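Local coordinates for protein SusD homolog (Bacteroides thetaiotaomicron, PDB 4MRU) that probably binds mucin O-glycans at the bacterial surface, as a SusD-family, TPR-like sugar-binding lipoprotein, at residues 21-24 against 25-28; 301-304 against 305-308; 315-318 against 319-322; 430-433 against 434-437; 466-469 against 470-474. All blocks are in the same frame, centred on the assembly; numbering follows the deposited sequence. Where two conformers were deposited one is given.

Contact 1 (21-24 against 25-28); sequences NYDL and GSTI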
# COMPACT_ATOMS: atom_id res chain seq x y z
N ASN A 21 -4.13 13.70 -30.24
CA ASN A 21 -2.73 14.18 -30.25
C ASN A 21 -1.87 13.40 -29.25
O ASN A 21 -1.63 13.85 -28.12
CB ASN A 21 -2.67 15.68 -29.96
N TYR A 22 -1.43 12.21 -29.68
CA TYR A 22 -0.50 11.37 -28.89
C TYR A 22 0.85 12.03 -28.55
O TYR A 22 1.54 12.58 -29.40
CB TYR A 22 -0.23 10.07 -29.64
CG TYR A 22 0.85 9.21 -29.02
CD1 TYR A 22 0.60 8.45 -27.86
CD2 TYR A 22 2.12 9.18 -29.56
CE1 TYR A 22 1.60 7.67 -27.28
CE2 TYR A 22 3.13 8.42 -28.99
CZ TYR A 22 2.86 7.66 -27.86
OH TYR A 22 3.85 6.90 -27.32
N ASP A 23 1.24 11.90 -27.28
CA ASP A 23 2.50 12.40 -26.80
C ASP A 23 3.04 11.39 -25.78
O ASP A 23 2.36 11.08 -24.79
CB ASP A 23 2.33 13.77 -26.13
CG ASP A 23 3.62 14.26 -25.55
OD1 ASP A 23 4.48 14.67 -26.33
OD2 ASP A 23 3.82 14.19 -24.32
N LEU A 24 4.25 10.88 -26.01
CA LEU A 24 4.76 9.77 -25.20
C LEU A 24 4.91 10.21 -23.75
O LEU A 24 4.52 9.50 -22.84
CB LEU A 24 6.07 9.26 -25.75
CG LEU A 24 6.83 8.21 -24.96
CD1 LEU A 24 6.02 6.95 -24.69
CD2 LEU A 24 8.08 7.86 -25.74
N GLY A 25 5.44 11.41 -23.56
CA GLY A 25 5.57 11.98 -22.23
C GLY A 25 4.28 12.09 -21.45
O GLY A 25 4.24 11.72 -20.26
N SER A 26 3.24 12.62 -22.08
CA SER A 26 1.94 12.75 -21.40
C SER A 26 1.36 11.36 -21.07
O SER A 26 0.72 11.19 -20.03
CB SER A 26 0.93 13.61 -22.20
OG SER A 26 0.70 13.08 -23.48
N THR A 27 1.65 10.38 -21.92
CA THR A 27 1.14 9.05 -21.75
C THR A 27 1.84 8.36 -20.57
O THR A 27 1.20 7.73 -19.71
CB THR A 27 1.31 8.24 -23.06
OG1 THR A 27 0.51 8.83 -24.09
CG2 THR A 27 0.88 6.83 -22.86
N ILE A 28 3.15 8.47 -20.52
CA ILE A 28 3.92 7.97 -19.40
C ILE A 28 3.49 8.67 -18.09
O ILE A 28 3.28 8.00 -17.08
CB ILE A 28 5.43 8.14 -19.67
CG1 ILE A 28 5.86 7.18 -20.80
CG2 ILE A 28 6.22 7.91 -18.41
CD1 ILE A 28 7.32 7.30 -21.18
O HOH W 1 -0.82 10.93 -25.29
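Asp23 meets Ser26 through its first torsion: CG is held anti to the backbone N (chi1 177°), which swings the carboxylate over the first turn of helix 24-32. Ser26, in one of its two conformers, keeps OG between its backbone N and carbonyl carbon (chi1 59°), which turns the hydroxyl back on Asp23. The result is a helix N-cap, in which a side chain serves an amide that the opening turn of a helix would otherwise leave without a carbonyl. Ser26 N donates to Asp23 OD2 over 2.8 Å, meeting the oxygen on its anti side and somewhat out of the carboxylate plane. A negative charge in this place probably also gains from the positive end of the helix dipole.

The main chain of the same aspartate is used as well. Thr27 N, in the carbonyl plane, donates to Asp23 O at 3.0 Å, and in the same conformer Ser26 OG reaches Asp23 O at 2.9 Å from a position tilted out of that plane. A water joins the two sides of the turn, accepting from Asp23 N at 3.0 Å and giving a proton to Thr27 OG1 at 2.8 Å.

Around this polar start, Tyr22 crosses Thr27 at about a right angle, stacks with His100 and bonds through its hydroxyl to Glu101, so the chain just ahead of the helix is held against helix 81-100. One turn along, the apolar face begins where Leu24 CD1 rests 3.8 Å from Ile28 CD1.

Contact 2 (301-304 against 305-308); sequences PFSD and DDMI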
# COMPACT_ATOMS: atom_id res chain seq x y z
N PRO A 301 -21.90 10.49 16.63
CA PRO A 301 -23.07 11.38 16.88
C PRO A 301 -22.72 12.84 16.87
O PRO A 301 -23.58 13.67 17.05
CB PRO A 301 -23.50 10.99 18.29
CG PRO A 301 -22.21 10.60 18.96
CD PRO A 301 -21.31 10.00 17.90
N PHE A 302 -21.45 13.17 16.69
CA PHE A 302 -21.03 14.58 16.68
C PHE A 302 -21.09 15.20 15.28
O PHE A 302 -21.50 14.54 14.31
CB PHE A 302 -19.65 14.64 17.31
CG PHE A 302 -19.65 14.22 18.76
CD1 PHE A 302 -20.50 14.83 19.67
CD2 PHE A 302 -18.88 13.16 19.19
CE1 PHE A 302 -20.54 14.42 21.00
CE2 PHE A 302 -18.91 12.75 20.51
CZ PHE A 302 -19.72 13.39 21.42
N SER A 303 -20.70 16.48 15.19
CA SER A 303 -20.74 17.23 13.93
C SER A 303 -19.51 16.95 13.10
O SER A 303 -18.50 16.47 13.61
CB SER A 303 -20.85 18.74 14.19
OG SER A 303 -19.62 19.31 14.69
N ASP A 304 -19.60 17.19 11.80
CA ASP A 304 -18.41 17.13 10.94
C ASP A 304 -17.30 18.08 11.45
O ASP A 304 -16.11 17.71 11.45
CB ASP A 304 -18.77 17.48 9.49
CG ASP A 304 -19.70 16.48 8.85
OD1 ASP A 304 -20.14 15.53 9.52
OD2 ASP A 304 -20.03 16.65 7.66
N ASP A 305 -17.66 19.26 11.93
CA ASP A 305 -16.66 20.21 12.41
C ASP A 305 -15.91 19.64 13.61
O ASP A 305 -14.71 19.82 13.72
CB ASP A 305 -17.29 21.55 12.78
CG ASP A 305 -16.24 22.65 12.95
OD1 ASP A 305 -15.56 22.98 11.94
OD2 ASP A 305 -16.08 23.15 14.08
N ASP A 306 -16.64 18.95 14.49
CA ASP A 306 -16.02 18.24 15.63
C ASP A 306 -14.95 17.21 15.18
O ASP A 306 -13.88 17.07 15.78
CB ASP A 306 -17.09 17.49 16.46
CG ASP A 306 -18.02 18.39 17.24
OD1 ASP A 306 -17.61 19.48 17.63
OD2 ASP A 306 -19.21 17.99 17.51
N MSE A 307 -15.27 16.44 14.14
CA MSE A 307 -14.37 15.40 13.60
C MSE A 307 -13.19 16.03 12.91
O MSE A 307 -12.09 15.53 12.99
CB MSE A 307 -15.05 14.49 12.56
CG MSE A 307 -16.32 13.78 13.02
SE MSE A 307 -15.97 12.55 14.53
CE MSE A 307 -16.56 13.78 15.86
N ILE A 308 -13.42 17.15 12.24
CA ILE A 308 -12.36 17.84 11.51
C ILE A 308 -11.38 18.52 12.46
O ILE A 308 -10.19 18.44 12.28
CB ILE A 308 -12.96 18.87 10.55
CG1 ILE A 308 -13.61 18.16 9.35
CG2 ILE A 308 -11.92 19.90 10.08
CD1 ILE A 308 -14.61 19.04 8.62
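Ser303 and Asp306 form a capping box at the start of helix 304-309, a reciprocal exchange in which each side chain accepts from the backbone amide of the other. Of the two side-chain bonds, Asp306 N donates to Ser303 OG over 3.0 Å. The return bond, from Ser303 N to Asp306 OD2, is 3.1 Å long and close to straight (166°), with the amide standing above the carboxylate plane. Asp306 can reach back because its CG lies beside its own backbone N (chi1 -70°), directing the carboxylate toward the N-terminal end of the helix.

The main-chain bonds take over from there. Met307 N donates to Ser303 O at a rather long 3.3 Å, and Ile308 N to Asp304 O at 2.9 Å.

Charge ties the turn to its surroundings: the carboxylate of Asp304 turns from the cap to a salt bridge with Arg62 and a hydrogen bond with Thr63.

The apolar part joins Phe302, just before the cap, to Met307, modelled as selenomethionine; these are the two positions of a hydrophobic staple. The chain of Met307 is bent at both chi2 and chi3 and crosses Phe302 at about a right angle. Its methyl comes to the edge of the phenyl ring, near the ring plane, while Pro301 CG sits over the centre of one face. The closest approach of the pair is Phe302 CB to Met307 CE, 3.5 Å.

Contact 3 (315-318 against 319-322); sequences LMTA and SDPY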
# COMPACT_ATOMS: atom_id res chain seq x y z
N LEU A 315 0.19 15.78 7.60
CA LEU A 315 0.95 16.99 7.28
C LEU A 315 1.39 16.87 5.83
O LEU A 315 2.21 16.03 5.50
CB LEU A 315 2.15 17.12 8.19
CG LEU A 315 3.05 18.34 7.95
CD1 LEU A 315 2.25 19.63 8.21
CD2 LEU A 315 4.31 18.27 8.79
N MSE A 316 0.78 17.64 4.94
CA MSE A 316 1.14 17.64 3.56
C MSE A 316 0.85 18.96 2.92
O MSE A 316 0.11 19.80 3.48
CB MSE A 316 0.32 16.56 2.86
CG MSE A 316 -1.14 16.95 2.70
SE MSE A 316 -2.05 15.42 1.83
CE MSE A 316 -0.90 15.29 0.25
N THR A 317 1.45 19.17 1.75
CA THR A 317 1.23 20.39 0.95
C THR A 317 0.88 19.98 -0.45
O THR A 317 1.17 18.84 -0.86
CB THR A 317 2.48 21.31 0.90
OG1 THR A 317 3.42 20.82 -0.08
CG2 THR A 317 3.16 21.45 2.29
N ALA A 318 0.36 20.94 -1.20
CA ALA A 318 0.01 20.74 -2.60
C ALA A 318 1.20 20.59 -3.55
O ALA A 318 0.97 20.41 -4.72
CB ALA A 318 -0.89 21.89 -3.08
N SER A 319 2.45 20.66 -3.05
CA SER A 319 3.64 20.37 -3.84
C SER A 319 4.29 19.03 -3.54
O SER A 319 5.28 18.67 -4.18
CB SER A 319 4.74 21.43 -3.61
OG SER A 319 4.20 22.74 -3.60
N ASP A 320 3.75 18.27 -2.58
CA ASP A 320 4.39 17.04 -2.17
C ASP A 320 4.33 15.98 -3.28
O ASP A 320 3.34 15.92 -4.02
CB ASP A 320 3.70 16.46 -0.97
CG ASP A 320 3.85 17.31 0.28
OD1 ASP A 320 4.63 18.29 0.29
OD2 ASP A 320 3.20 16.96 1.28
N PRO A 321 5.36 15.10 -3.38
CA PRO A 321 5.33 13.99 -4.33
C PRO A 321 4.50 12.84 -3.80
O PRO A 321 4.15 12.84 -2.62
CB PRO A 321 6.80 13.58 -4.41
CG PRO A 321 7.32 13.91 -3.04
CD PRO A 321 6.65 15.18 -2.67
N TYR A 322 4.14 11.89 -4.66
CA TYR A 322 3.54 10.66 -4.24
C TYR A 322 4.66 9.62 -4.07
O TYR A 322 5.45 9.40 -5.02
CB TYR A 322 2.51 10.18 -5.24
CG TYR A 322 1.34 11.08 -5.45
CD1 TYR A 322 0.20 10.98 -4.65
CD2 TYR A 322 1.33 12.01 -6.47
CE1 TYR A 322 -0.91 11.80 -4.87
CE2 TYR A 322 0.25 12.87 -6.66
CZ TYR A 322 -0.89 12.73 -5.86
OH TYR A 322 -1.98 13.57 -6.06
O HOH W 2 4.66 16.27 4.35
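The flat group here is the carboxylate of Asp320, and Thr317 occupies one of its faces. Both Thr317 N and Thr317 OG1 approach from above the carboxylate plane, on the same side, each steeply enough (61° and 63° out of plane) that neither lies near an edge. A water stands on the other side of that plane. The setting is a type I beta turn from Thr317 to Asp320, with an ST turn superposed on its beginning; it lies just ahead of strand 322-325.

The two bonds to the carboxylate are shared between its oxygens. Thr317 N donates to Asp320 OD2 at 2.9 Å, and the hydroxyl Thr317 OG1 donates to Asp320 OD1 at 2.8 Å. That hydroxyl has a second task, accepting from Ser319 N over 3.1 Å, which is the bond that defines the ST turn. Thr317 OG1 sits between its backbone N and carbonyl carbon (chi1 80°), a setting that faces it into the turn, where it can serve both partners. The turn itself is closed by Asp320 N donating to Thr317 O at 3.2 Å. Four hydrogen bonds within four residues thus join the side chains of Thr317 and Asp320 to each other and to the backbone of the turn, and two of them, one to each oxygen, restrain the carboxylate from a single face.

Nearby, selenomethionine Met316 packs on helix 248-254, and Asn246 binds the backbone carbonyl of Asp320. The water donates to Leu315 O at 2.7 Å and makes a weak, 3.5 Å bond to Asp320 OD2.

Contact 4 (430-433 against 434-437); sequences SWSE and HRRT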
# COMPACT_ATOMS: atom_id res chain seq x y z
N SER A 430 0.11 -1.27 3.00
CA SER A 430 0.01 -1.62 4.41
C SER A 430 -1.18 -2.55 4.68
O SER A 430 -1.12 -3.46 5.49
CB SER A 430 -0.09 -0.36 5.25
OG SER A 430 1.17 0.27 5.34
N TRP A 431 -2.26 -2.34 3.95
CA TRP A 431 -3.41 -3.24 4.08
C TRP A 431 -3.03 -4.65 3.61
O TRP A 431 -3.39 -5.63 4.29
CB TRP A 431 -4.60 -2.68 3.31
CG TRP A 431 -5.81 -3.56 3.31
CD1 TRP A 431 -6.23 -4.36 4.31
CD2 TRP A 431 -6.78 -3.68 2.26
NE1 TRP A 431 -7.40 -5.00 3.96
CE2 TRP A 431 -7.77 -4.60 2.71
CE3 TRP A 431 -6.91 -3.10 0.99
CZ2 TRP A 431 -8.88 -4.95 1.94
CZ3 TRP A 431 -8.01 -3.46 0.21
CH2 TRP A 431 -8.99 -4.37 0.70
N SER A 432 -2.33 -4.75 2.49
CA SER A 432 -1.95 -6.05 1.96
C SER A 432 -1.05 -6.72 2.94
O SER A 432 -1.19 -7.90 3.20
CB SER A 432 -1.31 -5.91 0.58
OG SER A 432 -2.26 -5.43 -0.32
N GLU A 433 -0.10 -5.98 3.50
CA GLU A 433 0.82 -6.59 4.43
C GLU A 433 0.16 -7.01 5.75
O GLU A 433 0.59 -7.97 6.40
CB GLU A 433 2.00 -5.64 4.67
CG GLU A 433 2.90 -5.58 3.43
CD GLU A 433 3.53 -6.93 3.16
OE1 GLU A 433 4.58 -7.17 3.77
OE2 GLU A 433 2.92 -7.77 2.41
N HIS A 434 -0.85 -6.26 6.16
CA HIS A 434 -1.65 -6.57 7.33
C HIS A 434 -2.46 -7.84 7.09
O HIS A 434 -2.48 -8.74 7.92
CB HIS A 434 -2.56 -5.39 7.76
CG HIS A 434 -3.54 -5.77 8.83
ND1 HIS A 434 -3.21 -5.81 10.16
CD2 HIS A 434 -4.81 -6.24 8.74
CE1 HIS A 434 -4.23 -6.28 10.86
NE2 HIS A 434 -5.23 -6.51 10.03
N ARG A 435 -3.09 -7.94 5.94
CA ARG A 435 -3.75 -9.19 5.57
C ARG A 435 -2.79 -10.42 5.53
O ARG A 435 -3.13 -11.52 5.99
CB ARG A 435 -4.45 -9.03 4.23
CG ARG A 435 -5.66 -8.11 4.32
CD ARG A 435 -6.35 -7.97 2.96
NE ARG A 435 -5.58 -7.11 2.08
CZ ARG A 435 -5.71 -7.07 0.75
NH1 ARG A 435 -6.58 -7.85 0.14
NH2 ARG A 435 -4.94 -6.25 0.04
N ARG A 436 -1.63 -10.23 4.96
CA ARG A 436 -0.69 -11.32 4.75
C ARG A 436 -0.15 -11.84 6.08
O ARG A 436 -0.10 -13.06 6.32
CB ARG A 436 0.49 -10.87 3.90
CG ARG A 436 1.49 -12.01 3.62
CD ARG A 436 2.52 -11.61 2.57
NE ARG A 436 3.39 -10.56 3.05
CZ ARG A 436 4.51 -10.74 3.76
NH1 ARG A 436 4.93 -11.95 4.06
NH2 ARG A 436 5.20 -9.68 4.19
N THR A 437 0.30 -10.91 6.92
CA THR A 437 1.06 -11.28 8.11
C THR A 437 0.30 -11.20 9.38
O THR A 437 0.74 -11.76 10.37
CB THR A 437 2.30 -10.35 8.27
OG1 THR A 437 1.88 -9.03 8.63
CG2 THR A 437 3.13 -10.31 7.00
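Trp431 and Arg435, one helical turn apart on helix 427-437, are stacked. Trp431 sets its indole opposite its own backbone N, beside the carbonyl carbon (chi1 177°), which lays it along the path of Arg435. The arginine starts beside its own N, runs extended through chi2 and bends at chi3 (-74°), so that the guanidinium comes down nearly flat on the ring. The planes are 21° apart, and Arg435 CZ stands 3.8 Å from the centroid of the six-membered ring of Trp431, a cation-pi contact over the face. At its edge the same guanidinium makes a weak bond from NH2 to Ser432 OG (2.8 Å), and its NH1 goes on to the carbonyls of Arg460 and Asp123.

Glu433 and Arg436 lie side by side, pointing the same way. A bend at chi2 in the glutamate and one at chi3 in the arginine bring about a side-on grip: Arg436 NH2 meets Glu433 OE1 at 2.6 Å and Arg436 NE meets Glu433 OE2 at 2.9 Å, both on the syn side. Thr437 CG2 covers one face of that guanidinium. Further charges surround the pair, with Lys419 and Arg209 on the carboxylate and Glu336 on the arginine.

Thr437 N (3.0 Å) and OG1 (2.8 Å) reach Glu433 O from opposite faces of the carbonyl plane. Such i to i+3 and i to i+4 pairing is a regular way for a buried helix to satisfy its charged side chains, here within the helix-rich, TPR-like SusD fold.

Contact 5 (466-469 against 470-474); sequences NEEY and TQNSF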
# COMPACT_ATOMS: atom_id res chain seq x y z
N ASN A 466 -20.60 -3.19 -9.27
CA ASN A 466 -21.85 -3.63 -9.84
C ASN A 466 -21.86 -3.62 -11.39
O ASN A 466 -22.60 -4.38 -12.01
CB ASN A 466 -23.02 -2.78 -9.34
CG ASN A 466 -24.37 -3.49 -9.55
OD1 ASN A 466 -24.63 -4.54 -8.98
ND2 ASN A 466 -25.21 -2.91 -10.36
N GLU A 467 -21.07 -2.74 -11.99
CA GLU A 467 -20.89 -2.70 -13.43
C GLU A 467 -20.46 -4.08 -13.97
O GLU A 467 -20.92 -4.54 -15.01
CB GLU A 467 -19.85 -1.64 -13.81
CG GLU A 467 -20.33 -0.20 -13.60
CD GLU A 467 -20.36 0.29 -12.13
OE1 GLU A 467 -19.98 -0.43 -11.18
OE2 GLU A 467 -20.77 1.45 -11.91
N GLU A 468 -19.59 -4.75 -13.24
CA GLU A 468 -19.16 -6.06 -13.68
C GLU A 468 -20.32 -7.04 -13.68
O GLU A 468 -20.46 -7.86 -14.63
CB GLU A 468 -18.03 -6.55 -12.81
CG GLU A 468 -16.73 -5.80 -13.11
CD GLU A 468 -16.22 -6.01 -14.52
OE1 GLU A 468 -15.80 -7.16 -14.87
OE2 GLU A 468 -16.22 -5.02 -15.29
N TYR A 469 -21.21 -6.90 -12.70
CA TYR A 469 -22.37 -7.78 -12.63
C TYR A 469 -23.32 -7.50 -13.79
O TYR A 469 -23.90 -8.41 -14.36
CB TYR A 469 -23.11 -7.63 -11.28
CG TYR A 469 -22.47 -8.35 -10.12
CD1 TYR A 469 -21.40 -7.77 -9.42
CD2 TYR A 469 -22.91 -9.58 -9.70
CE1 TYR A 469 -20.79 -8.42 -8.36
CE2 TYR A 469 -22.32 -10.23 -8.61
CZ TYR A 469 -21.24 -9.66 -7.97
OH TYR A 469 -20.63 -10.28 -6.88
N THR A 470 -23.48 -6.23 -14.14
CA THR A 470 -24.52 -5.87 -15.12
C THR A 470 -24.01 -6.00 -16.55
O THR A 470 -24.75 -6.41 -17.41
CB THR A 470 -25.09 -4.44 -14.90
OG1 THR A 470 -24.06 -3.48 -15.02
CG2 THR A 470 -25.71 -4.31 -13.53
N GLN A 471 -22.76 -5.65 -16.78
CA GLN A 471 -22.20 -5.52 -18.11
C GLN A 471 -21.25 -6.61 -18.48
O GLN A 471 -20.92 -6.73 -19.65
CB GLN A 471 -21.34 -4.25 -18.27
CG GLN A 471 -21.81 -2.96 -17.64
CD GLN A 471 -22.85 -2.24 -18.43
OE1 GLN A 471 -22.53 -1.37 -19.24
NE2 GLN A 471 -24.10 -2.60 -18.21
N ASN A 472 -20.70 -7.33 -17.50
CA ASN A 472 -19.65 -8.33 -17.77
C ASN A 472 -19.92 -9.66 -17.05
O ASN A 472 -19.01 -10.28 -16.53
CB ASN A 472 -18.29 -7.74 -17.40
CG ASN A 472 -17.12 -8.49 -18.01
OD1 ASN A 472 -17.25 -9.09 -19.08
ND2 ASN A 472 -15.95 -8.39 -17.38
N SER A 473 -21.18 -10.08 -17.06
CA SER A 473 -21.68 -11.11 -16.15
C SER A 473 -21.15 -12.53 -16.46
O SER A 473 -20.87 -13.30 -15.52
CB SER A 473 -23.21 -11.15 -16.16
OG SER A 473 -23.69 -11.49 -17.43
N PHE A 474 -20.94 -12.87 -17.72
CA PHE A 474 -20.27 -14.16 -18.04
C PHE A 474 -18.84 -14.26 -17.42
O PHE A 474 -18.51 -15.20 -16.67
CB PHE A 474 -20.26 -14.36 -19.56
CG PHE A 474 -19.64 -15.65 -20.01
CD1 PHE A 474 -18.27 -15.72 -20.20
CD2 PHE A 474 -20.42 -16.78 -20.28
CE1 PHE A 474 -17.67 -16.90 -20.62
CE2 PHE A 474 -19.83 -17.95 -20.72
CZ PHE A 474 -18.44 -18.01 -20.88
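The short helix 466-471 carries regular bonds: Thr470 N donates to Asn466 O at 3.0 Å and Gln471 N to Glu467 O at 2.8 Å. At Asn472 the chain leaves helical geometry before helix 473-486 starts. The bond from Asn472 N to Glu468 O, 2.9 Å, survives the break, but the amide now stands well above the carbonyl plane.

Among the side chains, Glu468 and Asn472 lie alongside each other, pointing the same way. The glutamate bends at chi2, bringing OE1 to Asn472 ND2 at 2.8 Å in an almost straight bond (174°) on the syn side. Carboxylate and amide planes are nonetheless turned steeply, 75° apart. On another side of the helix Thr470 CG2 touches Asn466 ND2.

Asn472 caps nothing with its side chain, although it sits directly before the second helix. Instead, Asn472 ND2 bonds to Ala147 O as well as to Glu468 OE1, which also receives Tyr149 OH. Glu468 OE1 and Asn472 ND2 are thus satisfied by each other and by the loop residues Ala147 and Tyr149. A buried carboxylate oxygen taking two donors is consistent with a charged glutamate held at the helix junction.

Contact 4 is the buried one, its centre about 9 Å from the centre of the chain, whereas contacts 2 and 3 lie at the surface and contacts 1 and 5 are partly buried near the periphery. Their chemistry follows their place. Contacts 1 and 2 both open a helix by capping, one through an aspartate side chain, the other through a reciprocal box; contact 3 spends its aspartate on a turn before a strand, and contact 5 bridges the break between two helices. In contact 4, charges are paired inside a single helix. No two of the five touch: contacts 1 and 3, like contacts 2 and 3, come within about 12 Å at their nearest atoms.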